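Local atomic coordinates of flavin-nucleotide-binding protein (Mycobacterium smegmatis, PDB entry 4YBN), a protein that binds FAD and heme b in a split beta-barrel dimer and probably acts as an oxidoreductase of the pyridoxamine 5'-phosphate oxidase-related superfamily. Residues 140-143 against 144-147; 123-126 against 127-131; 65-68 against 69-72. One frame throughout, in Å; residues are numbered along the deposited sequence.

Contact 1. Residues 140-143 against 144-147; sequences ASTR and KELA
T142 and E145 are joined by two reciprocal hydrogen bonds, each running from the backbone of one residue to the side chain of the other. E145 N donates to T142 OG1 over 3.0 Å, and T142 N donates to E145 OE1 over 2.8 Å. Both are close to straight at 162°, but the second reaches its oxygen from above the carboxylate plane, 37° out of it. The torsions account for the pairing: T142 OG1 sits between its own backbone N and carbonyl carbon, where it faces the first turn, and the extended chain of E145 carries its carboxylate back along that turn. This reciprocal pair is a capping box, with T142 as the N-cap of helix 143-147, and it ties off backbone N-H groups at the point where the loop after helix 134-137 becomes helical. The other carboxylate oxygen, E145 OE2, forms a salt bridge with R139. Backbone bonds then begin the helix proper: L146 N donates to T142 O over 2.9 Å and A147 N to R143 O over 3.0 Å. A water links the cap to the preceding residue, giving a hydrogen to E145 OE1 at 2.8 Å and lying 2.9 Å from S141 OG. The apolar component is small. L146 CG rests 4.2 Å from S141 CB, on the side of the helix that meets L123 and R120 of helix 116-130. S141 also packs on S95 of the second subunit and lines the heme pocket, while E145 packs on F96 of that subunit.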
ATOM      1  N   ALA A 140     -10.726   3.392 -29.501  1.00 29.43           N
ATOM      2  CA  ALA A 140      -9.693   4.405 -29.299  1.00 29.16           C
ATOM      3  C   ALA A 140     -10.267   5.494 -28.420  1.00 30.56           C
ATOM      4  O   ALA A 140     -11.428   5.862 -28.536  1.00 28.43           O
ATOM      5  CB  ALA A 140      -9.282   5.021 -30.633  1.00 27.87           C
ATOM      6  N   SER A 141      -9.415   6.090 -27.605  1.00 26.45           N
ATOM      7  CA  SER A 141      -9.822   7.239 -26.823  1.00 25.35           C
ATOM      8  C   SER A 141     -10.079   8.414 -27.757  1.00 27.93           C
ATOM      9  O   SER A 141      -9.483   8.487 -28.840  1.00 27.27           O
ATOM     10  CB  SER A 141      -8.700   7.562 -25.837  1.00 26.46           C
ATOM     11  OG  SER A 141      -8.579   6.499 -24.868  1.00 24.93           O
ATOM     12  N   THR A 142     -10.945   9.322 -27.355  1.00 28.36           N
ATOM     13  CA  THR A 142     -11.241  10.449 -28.180  1.00 31.83           C
ATOM     14  C   THR A 142     -10.297  11.563 -27.899  1.00 30.69           C
ATOM     15  O   THR A 142      -9.651  11.597 -26.827  1.00 27.14           O
ATOM     16  CB  THR A 142     -12.643  11.000 -27.921  1.00 32.60           C
ATOM     17  OG1 THR A 142     -12.730  11.484 -26.597  1.00 31.52           O
ATOM     18  CG2 THR A 142     -13.692   9.945 -28.189  1.00 33.50           C
ATOM     19  N   ARG A 143     -10.198  12.492 -28.830  1.00 28.10           N
ATOM     20  CA  ARG A 143      -9.313  13.664 -28.579  1.00 31.89           C
ATOM     21  C   ARG A 143      -9.705  14.407 -27.326  1.00 28.12           C
ATOM     22  O   ARG A 143      -8.869  14.904 -26.616  1.00 27.48           O
ATOM     23  CB  ARG A 143      -9.299  14.625 -29.775  1.00 40.78           C
ATOM     24  CG  ARG A 143      -8.053  14.483 -30.669  1.00 55.34           C
ATOM     25  CD  ARG A 143      -8.045  15.510 -31.808  1.00 66.50           C
ATOM     26  NE  ARG A 143      -9.423  15.788 -32.236  1.00 75.93           N
ATOM     27  CZ  ARG A 143     -10.217  14.916 -32.870  1.00 82.25           C
ATOM     28  NH1 ARG A 143      -9.778  13.705 -33.185  1.00 83.08           N
ATOM     29  NH2 ARG A 143     -11.465  15.249 -33.185  1.00 82.85           N
ATOM     30  N   LYS A 144     -10.983  14.538 -27.041  1.00 28.14           N
ATOM     31  CA  LYS A 144     -11.387  15.197 -25.777  1.00 31.77           C
ATOM     32  C   LYS A 144     -11.010  14.424 -24.521  1.00 31.83           C
ATOM     33  O   LYS A 144     -10.645  14.989 -23.505  1.00 26.65           O
ATOM     34  CB  LYS A 144     -12.884  15.435 -25.776  1.00 37.12           C
ATOM     35  CG  LYS A 144     -13.194  16.470 -26.864  1.00 49.62           C
ATOM     36  CD  LYS A 144     -14.660  16.530 -27.303  1.00 57.43           C
ATOM     37  CE  LYS A 144     -14.780  17.447 -28.511  1.00 61.43           C
ATOM     38  NZ  LYS A 144     -16.152  18.009 -28.611  1.00 68.84           N
ATOM     39  N   GLU A 145     -11.123  13.101 -24.585  1.00 29.48           N
ATOM     40  CA  GLU A 145     -10.645  12.277 -23.483  1.00 28.02           C
ATOM     41  C   GLU A 145      -9.142  12.495 -23.255  1.00 26.53           C
ATOM     42  O   GLU A 145      -8.692  12.649 -22.108  1.00 24.08           O
ATOM     43  CB  GLU A 145     -10.942  10.780 -23.703  1.00 29.06           C
ATOM     44  CG  GLU A 145     -12.431  10.450 -23.548  1.00 29.47           C
ATOM     45  CD  GLU A 145     -12.828   9.089 -24.102  1.00 31.55           C
ATOM     46  OE1 GLU A 145     -12.066   8.484 -24.883  1.00 29.76           O
ATOM     47  OE2 GLU A 145     -13.911   8.597 -23.691  1.00 34.82           O
ATOM     48  N   LEU A 146      -8.363  12.498 -24.331  1.00 25.21           N
ATOM     49  CA  LEU A 146      -6.934  12.696 -24.158  1.00 25.36           C
ATOM     50  C   LEU A 146      -6.628  14.078 -23.623  1.00 24.04           C
ATOM     51  O   LEU A 146      -5.785  14.220 -22.754  1.00 23.84           O
ATOM     52  CB  LEU A 146      -6.203  12.417 -25.458  1.00 25.15           C
ATOM     53  CG  LEU A 146      -6.333  10.990 -25.949  1.00 25.50           C
ATOM     54  CD1 LEU A 146      -5.946  10.859 -27.417  1.00 27.96           C
ATOM     55  CD2 LEU A 146      -5.448  10.094 -25.106  1.00 29.62           C
ATOM     56  N   ALA A 147      -7.380  15.094 -24.047  1.00 26.86           N
ATOM     57  CA  ALA A 147      -7.119  16.476 -23.591  1.00 28.03           C
ATOM     58  C   ALA A 147      -7.479  16.667 -22.154  1.00 27.63           C
ATOM     59  O   ALA A 147      -6.902  17.508 -21.481  1.00 28.67           O
ATOM     60  CB  ALA A 147      -7.841  17.508 -24.443  1.00 29.15           C
TER
HETATM   61  O   HOH W   1     -11.177   6.160 -23.618  1.00 31.52           O

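Contact 2. Residues 123-126 against 127-131; sequences LDAL and TDRFI. With HEM (protoporphyrin IX containing Fe), chain F.
L126 meets F130 one turn on in the last turns of the alpha-helix 116-130, a heme-lining element of the split-barrel fold. In one of two deposited conformers, L126 CD1 stands above the F130 ring plane, 3.5 Å from F130 CZ; CG is there anti to the backbone N (chi1 -178°), and both contact and torsion are tentative. L126 O lies on the same side of the ring, 3.9 Å above its plane and near the rim. This oxygen receives R129 N over 2.9 Å from well above the carbonyl plane, 58° out of it, and F130 N only weakly. The three-residue bond prevails at L126 O alone, for the four-residue pattern returns with I131 N to T127 O. One turn earlier the pattern is regular: T127 N donates to L123 O over 2.7 Å. The T127 hydroxyl faces a heme vinyl group, in an approach so short that its detail is doubtful. A125 O has two weak donors from R129, its backbone N and its NH1, the latter at 2.9 Å but bent to 130°. The arginine folds back at chi2 to get there, and its NE is taken by R54 O. F130 also meets F100 of the second subunit edge-to-face. The D124 side chain comes within about 2 Å of a bound nickel ion, and a water donates to D124 OD1 at 3.2 Å while standing 3.0 Å from T127 OG1.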
ATOM      1  N   LEU A 123      -0.986   5.800 -22.720  1.00 21.66           N
ATOM      2  CA  LEU A 123      -2.208   5.420 -22.056  1.00 23.55           C
ATOM      3  C   LEU A 123      -2.686   4.011 -22.426  1.00 25.65           C
ATOM      4  O   LEU A 123      -3.098   3.248 -21.572  1.00 29.03           O
ATOM      5  CB  LEU A 123      -3.328   6.433 -22.247  1.00 24.92           C
ATOM      6  CG  LEU A 123      -3.026   7.760 -21.576  1.00 26.67           C
ATOM      7  CD1 LEU A 123      -4.051   8.799 -21.954  1.00 31.40           C
ATOM      8  CD2 LEU A 123      -2.992   7.667 -20.044  1.00 29.68           C
ATOM      9  N   ASP A 124      -2.507   3.634 -23.675  1.00 28.26           N
ATOM     10  CA  ASP A 124      -2.791   2.313 -24.133  1.00 27.40           C
ATOM     11  C   ASP A 124      -1.903   1.353 -23.370  1.00 28.84           C
ATOM     12  O   ASP A 124      -2.375   0.287 -22.882  1.00 24.11           O
ATOM     13  CB  ASP A 124      -2.549   2.152 -25.639  1.00 27.58           C
ATOM     14  CG  ASP A 124      -3.660   2.799 -26.524  1.00 37.09           C
ATOM     15  OD1 ASP A 124      -4.627   3.417 -26.019  1.00 39.76           O
ATOM     16  OD2 ASP A 124      -3.520   2.701 -27.761  1.00 42.39           O
ATOM     17  N   ALA A 125      -0.619   1.644 -23.324  1.00 26.44           N
ATOM     18  CA  ALA A 125       0.284   0.733 -22.593  1.00 27.59           C
ATOM     19  C   ALA A 125      -0.084   0.685 -21.085  1.00 25.77           C
ATOM     20  O   ALA A 125      -0.023  -0.359 -20.496  1.00 26.36           O
ATOM     21  CB  ALA A 125       1.729   1.098 -22.783  1.00 29.86           C
ATOM     22  N   LEU A 126      -0.480   1.811 -20.505  0.80 27.93           N
ATOM     23  CA  LEU A 126      -0.899   1.872 -19.093  0.80 27.44           C
ATOM     24  C   LEU A 126      -2.130   1.023 -18.890  0.80 29.92           C
ATOM     25  O   LEU A 126      -2.162   0.154 -18.004  0.80 26.87           O
ATOM     26  CB  LEU A 126      -1.152   3.331 -18.628  0.80 29.28           C
ATOM     27  CG  LEU A 126      -1.558   3.566 -17.155  0.80 28.63           C
ATOM     28  CD1 LEU A 126      -0.555   2.891 -16.260  0.80 30.85           C
ATOM     29  CD2 LEU A 126      -1.708   5.050 -16.707  0.80 28.94           C
ATOM     30  N   THR A 127      -3.139   1.213 -19.738  1.00 28.18           N
ATOM     31  CA  THR A 127      -4.353   0.380 -19.636  1.00 30.56           C
ATOM     32  C   THR A 127      -4.096  -1.135 -19.660  1.00 29.31           C
ATOM     33  O   THR A 127      -4.648  -1.883 -18.859  1.00 35.29           O
ATOM     34  CB  THR A 127      -5.269   0.728 -20.802  1.00 27.67           C
ATOM     35  OG1 THR A 127      -5.717   2.053 -20.594  1.00 29.39           O
ATOM     36  CG2 THR A 127      -6.432  -0.221 -20.911  1.00 31.41           C
ATOM     37  N   ASP A 128      -3.215  -1.560 -20.534  1.00 30.48           N
ATOM     38  CA  ASP A 128      -2.813  -2.934 -20.641  1.00 31.80           C
ATOM     39  C   ASP A 128      -1.999  -3.453 -19.460  1.00 35.60           C
ATOM     40  O   ASP A 128      -1.780  -4.630 -19.397  1.00 35.79           O
ATOM     41  CB  ASP A 128      -2.000  -3.183 -21.912  1.00 34.89           C
ATOM     42  CG  ASP A 128      -2.884  -3.249 -23.202  1.00 43.19           C
ATOM     43  OD1 ASP A 128      -4.139  -3.213 -23.135  1.00 48.22           O
ATOM     44  OD2 ASP A 128      -2.300  -3.287 -24.292  1.00 44.84           O
ATOM     45  N   ARG A 129      -1.521  -2.579 -18.567  1.00 35.23           N
ATOM     46  CA  ARG A 129      -0.937  -3.010 -17.281  1.00 35.46           C
ATOM     47  C   ARG A 129      -2.040  -3.378 -16.308  1.00 35.04           C
ATOM     48  O   ARG A 129      -1.964  -4.406 -15.634  1.00 42.87           O
ATOM     49  CB  ARG A 129      -0.044  -1.857 -16.675  1.00 33.66           C
ATOM     50  CG  ARG A 129       1.405  -1.960 -17.041  1.00 34.12           C
ATOM     51  CD  ARG A 129       1.559  -2.198 -18.464  1.00 34.94           C
ATOM     52  NE  ARG A 129       2.925  -2.254 -18.933  1.00 36.22           N
ATOM     53  CZ  ARG A 129       3.209  -2.236 -20.229  1.00 39.26           C
ATOM     54  NH1 ARG A 129       2.199  -2.146 -21.148  1.00 34.84           N
ATOM     55  NH2 ARG A 129       4.476  -2.319 -20.599  1.00 35.60           N
ATOM     56  N   PHE A 130      -3.044  -2.517 -16.247  1.00 32.08           N
ATOM     57  CA  PHE A 130      -4.108  -2.608 -15.274  1.00 32.60           C
ATOM     58  C   PHE A 130      -5.011  -3.763 -15.657  1.00 34.97           C
ATOM     59  O   PHE A 130      -5.406  -4.533 -14.787  1.00 36.41           O
ATOM     60  CB  PHE A 130      -4.967  -1.300 -15.176  1.00 34.62           C
ATOM     61  CG  PHE A 130      -4.226  -0.070 -14.645  1.00 41.47           C
ATOM     62  CD1 PHE A 130      -3.191  -0.177 -13.695  1.00 42.10           C
ATOM     63  CD2 PHE A 130      -4.593   1.207 -15.076  1.00 42.49           C
ATOM     64  CE1 PHE A 130      -2.548   0.958 -13.227  1.00 42.34           C
ATOM     65  CE2 PHE A 130      -3.943   2.363 -14.606  1.00 45.67           C
ATOM     66  CZ  PHE A 130      -2.911   2.238 -13.692  1.00 45.03           C
ATOM     67  N   ILE A 131      -5.394  -3.850 -16.939  1.00 31.18           N
ATOM     68  CA  ILE A 131      -6.363  -4.907 -17.444  1.00 31.34           C
ATOM     69  C   ILE A 131      -5.717  -5.439 -18.711  1.00 33.10           C
ATOM     70  O   ILE A 131      -5.877  -4.824 -19.767  1.00 33.10           O
ATOM     71  CB  ILE A 131      -7.748  -4.326 -17.754  1.00 35.20           C
ATOM     72  CG1 ILE A 131      -8.338  -3.566 -16.537  1.00 38.57           C
ATOM     73  CG2 ILE A 131      -8.737  -5.411 -18.176  1.00 40.71           C
ATOM     74  CD1 ILE A 131      -9.211  -2.345 -16.873  1.00 40.89           C
TER
HETATM   75  CHA HEM F 304      -8.998   9.142 -13.013  0.51 41.94           C
HETATM   76  CHB HEM F 304      -7.940   4.465 -13.232  0.51 39.04           C
HETATM   77  CHC HEM F 304      -7.633   4.690 -18.066  0.51 37.39           C
HETATM   78  CHD HEM F 304      -8.473   9.426 -17.798  0.51 38.31           C
HETATM   79  C1A HEM F 304      -8.762   7.846 -12.664  0.51 41.24           C
HETATM   80  C2A HEM F 304      -8.806   7.367 -11.331  0.51 42.03           C
HETATM   81  C3A HEM F 304      -8.478   6.050 -11.396  0.51 39.28           C
HETATM   82  C4A HEM F 304      -8.253   5.721 -12.759  0.51 36.87           C
HETATM   83  CMA HEM F 304      -8.416   5.128 -10.203  0.51 34.44           C
HETATM   84  CAA HEM F 304      -9.115   8.153 -10.065  0.51 45.85           C
HETATM   85  CBA HEM F 304     -10.590   8.545  -9.886  0.51 43.89           C
HETATM   86  CGA HEM F 304     -10.730   9.328  -8.598  0.51 45.95           C
HETATM   87  O1A HEM F 304     -11.327   8.812  -7.620  0.51 39.88           O
HETATM   88  O2A HEM F 304     -10.260  10.492  -8.493  0.51 43.90           O
HETATM   89  C1B HEM F 304      -7.794   4.108 -14.582  0.51 39.05           C
HETATM   90  C2B HEM F 304      -7.569   2.762 -15.008  0.51 35.78           C
HETATM   91  C3B HEM F 304      -7.456   2.787 -16.368  0.51 37.15           C
HETATM   92  C4B HEM F 304      -7.660   4.215 -16.771  0.51 35.61           C
HETATM   93  CMB HEM F 304      -7.436   1.532 -14.137  0.51 36.37           C
HETATM   94  CAB HEM F 304      -7.272   1.549 -17.172  0.51 35.73           C
HETATM   95  CBB HEM F 304      -7.539   1.497 -18.466  0.51 32.66           C
HETATM   96  C1C HEM F 304      -7.800   6.032 -18.461  0.51 37.74           C
HETATM   97  C2C HEM F 304      -7.521   6.557 -19.759  0.51 32.79           C
HETATM   98  C3C HEM F 304      -7.767   7.930 -19.695  0.51 32.52           C
HETATM   99  C4C HEM F 304      -8.195   8.212 -18.328  0.51 34.28           C
HETATM  100  CMC HEM F 304      -7.088   5.766 -20.962  0.51 30.38           C
HETATM  101  CAC HEM F 304      -7.724   8.888 -20.817  0.51 35.96           C
HETATM  102  CBC HEM F 304      -7.665   8.591 -22.134  0.51 34.69           C
HETATM  103  C1D HEM F 304      -8.693   9.696 -16.461  0.51 39.76           C
HETATM  104  C2D HEM F 304      -9.036  11.057 -15.992  0.51 39.42           C
HETATM  105  C3D HEM F 304      -9.188  10.949 -14.674  0.51 39.43           C
HETATM  106  C4D HEM F 304      -8.920   9.554 -14.333  0.51 41.53           C
HETATM  107  CMD HEM F 304      -9.206  12.323 -16.794  0.51 39.42           C
HETATM  108  CAD HEM F 304      -9.565  12.007 -13.686  0.51 41.55           C
HETATM  109  CBD HEM F 304     -11.061  11.866 -13.338  0.51 39.85           C
HETATM  110  CGD HEM F 304     -11.616  13.106 -12.660  0.51 38.62           C
HETATM  111  O1D HEM F 304     -12.441  13.857 -13.241  0.51 38.33           O
HETATM  112  O2D HEM F 304     -11.235  13.389 -11.504  0.51 34.75           O
HETATM  113  NA  HEM F 304      -8.425   6.831 -13.521  0.51 37.90           N
HETATM  114  NB  HEM F 304      -7.876   4.922 -15.650  0.51 39.46           N
HETATM  115  NC  HEM F 304      -8.125   7.070 -17.606  0.51 36.32           N
HETATM  116  ND  HEM F 304      -8.642   8.839 -15.433  0.51 40.09           N
HETATM  117 FE   HEM F 304      -8.229   7.002 -15.514  0.51 40.71          FE
HETATM  118  O   HOH W   2      -6.133   1.987 -23.560  1.00 47.91           O

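Contact 3. Residues 65-68 against 69-72; sequences TGSP and WLRA. With FAD (flavin-adenine dinucleotide), chain H.
S67 OG serves the helix start and the cofactor at once: it accepts from L70 N at 3.1 Å and donates to FAD O2P at 2.8 Å. With OG anti to the backbone N of S67 (chi1 163°), the hydroxyl lies ahead of the first turn, between the amide of L70 and the pyrophosphate. The bond from L70 N is nearly linear (173°), making S67 the N-cap of helix 68-74, which P68 opens. W69 N also points at O2P, but over 3.4 Å, a weak bond. R71 closes the loop: its side chain, extended from CG to NE, reaches back to T65 O, where NE bonds over 2.9 Å in the plane of both the guanidinium and the carbonyl. G66 O lies over one face of that guanidinium, 4.2 Å above it. Backbone bonds from R71 N to S67 O (3.0 Å) and from A72 N to P68 O carry the helix onward. The W69 indole spans from the diphosphate to the adenine, with FAD O3P 3.4 Å above one face, offset toward the rim, and it stacks with F48; several still shorter approaches to the cofactor are too close to interpret. L70 turns its CD1 toward FAD O2, on the flavin. A hydroxyl donor and a helix N-terminus thus meet the diphosphate with no charged group from these residues, so its negative charge is probably eased by the helix dipole.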
ATOM      1  N   THR A  65      -6.298  16.467 -15.830  1.00 25.91           N
ATOM      2  CA  THR A  65      -5.537  17.702 -15.999  1.00 29.58           C
ATOM      3  C   THR A  65      -5.869  18.770 -14.967  1.00 36.66           C
ATOM      4  O   THR A  65      -5.073  19.737 -14.807  1.00 31.62           O
ATOM      5  CB  THR A  65      -5.775  18.355 -17.360  1.00 33.49           C
ATOM      6  OG1 THR A  65      -7.172  18.643 -17.508  1.00 30.76           O
ATOM      7  CG2 THR A  65      -5.238  17.482 -18.483  1.00 34.50           C
ATOM      8  N   GLY A  66      -7.021  18.618 -14.291  1.00 34.31           N
ATOM      9  CA  GLY A  66      -7.398  19.548 -13.235  1.00 40.02           C
ATOM     10  C   GLY A  66      -6.992  19.183 -11.798  1.00 37.95           C
ATOM     11  O   GLY A  66      -7.204  19.964 -10.910  1.00 36.46           O
ATOM     12  N   SER A  67      -6.369  18.018 -11.573  1.00 33.54           N
ATOM     13  CA  SER A  67      -5.899  17.608 -10.259  1.00 29.56           C
ATOM     14  C   SER A  67      -4.746  18.487  -9.834  1.00 30.60           C
ATOM     15  O   SER A  67      -3.764  18.560 -10.555  1.00 29.86           O
ATOM     16  CB  SER A  67      -5.380  16.167 -10.352  1.00 29.27           C
ATOM     17  OG  SER A  67      -4.566  15.786  -9.258  1.00 26.02           O
ATOM     18  N   PRO A  68      -4.811  19.113  -8.649  1.00 31.25           N
ATOM     19  CA  PRO A  68      -3.684  19.956  -8.224  1.00 28.20           C
ATOM     20  C   PRO A  68      -2.460  19.195  -7.927  1.00 27.82           C
ATOM     21  O   PRO A  68      -1.382  19.700  -8.173  1.00 26.91           O
ATOM     22  CB  PRO A  68      -4.194  20.628  -6.947  1.00 32.81           C
ATOM     23  CG  PRO A  68      -5.671  20.639  -7.099  1.00 36.28           C
ATOM     24  CD  PRO A  68      -6.010  19.367  -7.832  1.00 36.40           C
ATOM     25  N   TRP A  69      -2.622  17.965  -7.452  1.00 25.49           N
ATOM     26  CA  TRP A  69      -1.518  17.093  -7.170  1.00 29.60           C
ATOM     27  C   TRP A  69      -0.758  16.716  -8.399  1.00 23.13           C
ATOM     28  O   TRP A  69       0.476  16.856  -8.476  1.00 25.19           O
ATOM     29  CB  TRP A  69      -2.092  15.826  -6.613  1.00 37.13           C
ATOM     30  CG  TRP A  69      -2.337  15.898  -5.286  1.00 44.97           C
ATOM     31  CD1 TRP A  69      -1.806  16.791  -4.393  1.00 45.53           C
ATOM     32  CD2 TRP A  69      -3.125  14.985  -4.547  1.00 53.84           C
ATOM     33  NE1 TRP A  69      -2.234  16.482  -3.132  1.00 58.92           N
ATOM     34  CE2 TRP A  69      -3.046  15.381  -3.192  1.00 55.54           C
ATOM     35  CE3 TRP A  69      -3.892  13.864  -4.890  1.00 58.10           C
ATOM     36  CZ2 TRP A  69      -3.711  14.718  -2.185  1.00 60.46           C
ATOM     37  CZ3 TRP A  69      -4.571  13.196  -3.864  1.00 61.29           C
ATOM     38  CH2 TRP A  69      -4.461  13.628  -2.530  1.00 62.31           C
ATOM     39  N   LEU A  70      -1.491  16.267  -9.381  1.00 23.60           N
ATOM     40  CA  LEU A  70      -0.831  15.911 -10.658  1.00 21.15           C
ATOM     41  C   LEU A  70      -0.207  17.124 -11.331  1.00 21.52           C
ATOM     42  O   LEU A  70       0.892  17.014 -11.881  1.00 23.52           O
ATOM     43  CB  LEU A  70      -1.785  15.164 -11.596  1.00 21.26           C
ATOM     44  CG  LEU A  70      -2.224  13.820 -11.013  1.00 23.49           C
ATOM     45  CD1 LEU A  70      -3.236  13.272 -11.985  1.00 21.02           C
ATOM     46  CD2 LEU A  70      -1.082  12.830 -10.867  1.00 24.86           C
ATOM     47  N   ARG A  71      -0.891  18.269 -11.279  1.00 22.93           N
ATOM     48  CA  ARG A  71      -0.309  19.525 -11.793  1.00 24.59           C
ATOM     49  C   ARG A  71       1.005  19.885 -11.132  1.00 21.13           C
ATOM     50  O   ARG A  71       1.912  20.360 -11.783  1.00 23.06           O
ATOM     51  CB  ARG A  71      -1.256  20.723 -11.640  1.00 29.41           C
ATOM     52  CG  ARG A  71      -2.305  20.852 -12.712  1.00 37.32           C
ATOM     53  CD  ARG A  71      -3.130  22.107 -12.454  1.00 41.83           C
ATOM     54  NE  ARG A  71      -4.310  22.112 -13.302  1.00 51.52           N
ATOM     55  CZ  ARG A  71      -5.157  23.131 -13.402  1.00 63.82           C
ATOM     56  NH1 ARG A  71      -4.958  24.240 -12.692  1.00 66.53           N
ATOM     57  NH2 ARG A  71      -6.204  23.039 -14.225  1.00 63.21           N
ATOM     58  N   ALA A  72       1.108  19.652  -9.861  1.00 20.63           N
ATOM     59  CA  ALA A  72       2.320  19.944  -9.105  1.00 22.28           C
ATOM     60  C   ALA A  72       3.448  19.101  -9.608  1.00 21.40           C
ATOM     61  O   ALA A  72       4.538  19.579  -9.876  1.00 19.25           O
ATOM     62  CB  ALA A  72       2.084  19.742  -7.618  1.00 22.27           C
TER
HETATM   63  PA  FAD H 302      -5.872  17.642  -3.906  0.54 54.03           P
HETATM   64  O1A FAD H 302      -6.870  18.747  -4.164  0.54 53.93           O
HETATM   65  O2A FAD H 302      -4.492  17.755  -4.511  0.54 56.03           O
HETATM   66  O5B FAD H 302      -5.655  17.464  -2.303  0.54 49.38           O
HETATM   67  C5B FAD H 302      -6.399  18.153  -1.300  0.54 47.78           C
HETATM   68  C4B FAD H 302      -6.555  17.271  -0.057  0.54 50.12           C
HETATM   69  O4B FAD H 302      -7.651  16.342  -0.212  0.54 52.47           O
HETATM   70  C3B FAD H 302      -5.358  16.365   0.254  0.54 48.61           C
HETATM   71  O3B FAD H 302      -4.216  16.952   0.898  0.54 46.99           O
HETATM   72  C2B FAD H 302      -5.969  15.307   1.124  0.54 46.76           C
HETATM   73  O2B FAD H 302      -5.926  15.813   2.447  0.54 47.64           O
HETATM   74  C1B FAD H 302      -7.384  15.145   0.528  0.54 49.20           C
HETATM   75  N9A FAD H 302      -7.331  13.930  -0.346  0.54 49.46           N
HETATM   76  C8A FAD H 302      -7.269  13.946  -1.695  0.54 52.07           C
HETATM   77  N7A FAD H 302      -7.191  12.678  -2.197  0.54 54.15           N
HETATM   78  C5A FAD H 302      -7.193  11.827  -1.153  0.54 47.66           C
HETATM   79  C6A FAD H 302      -7.135  10.360  -0.999  0.54 38.84           C
HETATM   80  N6A FAD H 302      -7.062   9.593  -2.118  0.54 33.59           N
HETATM   81  N1A FAD H 302      -7.183   9.884   0.290  0.54 43.93           N
HETATM   82  C2A FAD H 302      -7.298  10.667   1.395  0.54 31.28           C
HETATM   83  N3A FAD H 302      -7.340  11.991   1.298  0.54 44.66           N
HETATM   84  C4A FAD H 302      -7.292  12.644   0.079  0.54 48.82           C
HETATM   85  N1  FAD H 302      -6.160   9.453  -9.290  0.54 44.14           N
HETATM   86  C2  FAD H 302      -5.873   9.626 -10.611  0.54 41.42           C
HETATM   87  O2  FAD H 302      -5.980  10.810 -11.018  0.54 44.12           O
HETATM   88  N3  FAD H 302      -5.523   8.594 -11.448  0.54 34.70           N
HETATM   89  C4  FAD H 302      -5.381   7.326 -10.982  0.54 40.35           C
HETATM   90  O4  FAD H 302      -5.040   6.335 -11.659  0.54 39.68           O
HETATM   91  C4X FAD H 302      -5.670   7.068  -9.545  0.54 43.19           C
HETATM   92  N5  FAD H 302      -5.577   5.820  -9.034  0.54 41.76           N
HETATM   93  C5X FAD H 302      -5.850   5.592  -7.718  0.54 45.07           C
HETATM   94  C6  FAD H 302      -5.724   4.307  -7.193  0.54 47.32           C
HETATM   95  C7  FAD H 302      -5.978   4.051  -5.856  0.54 46.96           C
HETATM   96  C7M FAD H 302      -5.848   2.643  -5.331  0.54 49.47           C
HETATM   97  C8  FAD H 302      -6.395   5.165  -4.978  0.54 45.23           C
HETATM   98  C8M FAD H 302      -6.655   4.973  -3.512  0.54 48.41           C
HETATM   99  C9  FAD H 302      -6.505   6.435  -5.480  0.54 43.98           C
HETATM  100  C9A FAD H 302      -6.248   6.706  -6.820  0.54 44.72           C
HETATM  101  N10 FAD H 302      -6.339   8.024  -7.331  0.54 46.45           N
HETATM  102  C10 FAD H 302      -6.081   8.230  -8.707  0.54 43.73           C
HETATM  103  C1' FAD H 302      -6.795   9.134  -6.472  0.54 45.62           C
HETATM  104  C2' FAD H 302      -5.784  10.119  -5.945  0.54 44.95           C
HETATM  105  O2' FAD H 302      -5.492   9.790  -4.583  0.54 30.43           O
HETATM  106  C3' FAD H 302      -6.417  11.536  -6.007  0.54 48.52           C
HETATM  107  O3' FAD H 302      -7.716  11.540  -5.330  0.54 44.95           O
HETATM  108  C4' FAD H 302      -6.461  12.180  -7.420  0.54 47.69           C
HETATM  109  O4' FAD H 302      -5.147  12.258  -8.022  0.54 43.18           O
HETATM  110  C5' FAD H 302      -7.023  13.607  -7.383  0.54 50.42           C
HETATM  111  O5' FAD H 302      -6.447  14.341  -6.286  0.54 53.68           O
HETATM  112  P   FAD H 302      -6.726  15.918  -6.018  0.54 58.55           P
HETATM  113  O1P FAD H 302      -8.191  16.186  -6.282  0.54 53.23           O
HETATM  114  O2P FAD H 302      -5.634  16.643  -6.798  0.54 54.87           O
HETATM  115  O3P FAD H 302      -6.503  16.219  -4.423  0.54 55.23           O

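The three contacts follow one another along the chain in the order 3, 2, 1, around the heme and FAD. Contacts 1 and 2, with centres 15 Å apart, touch where L146 CD2 packs on L123 CD1 at 3.7 Å, joining two heme-lining helices. Contact 1 also meets contact 3, 18 Å away between centres, through A147 O and T65 CG2 at 3.4 Å. Contacts 2 and 3 do not touch, their nearest atoms being about 9 Å apart. H62, the axial heme ligand, lies between them: its side chain is about 3 Å from that of L126 and about 6 Å from that of L70. Contacts 1 and 2 both border the heme, while contact 3 holds the FAD diphosphate.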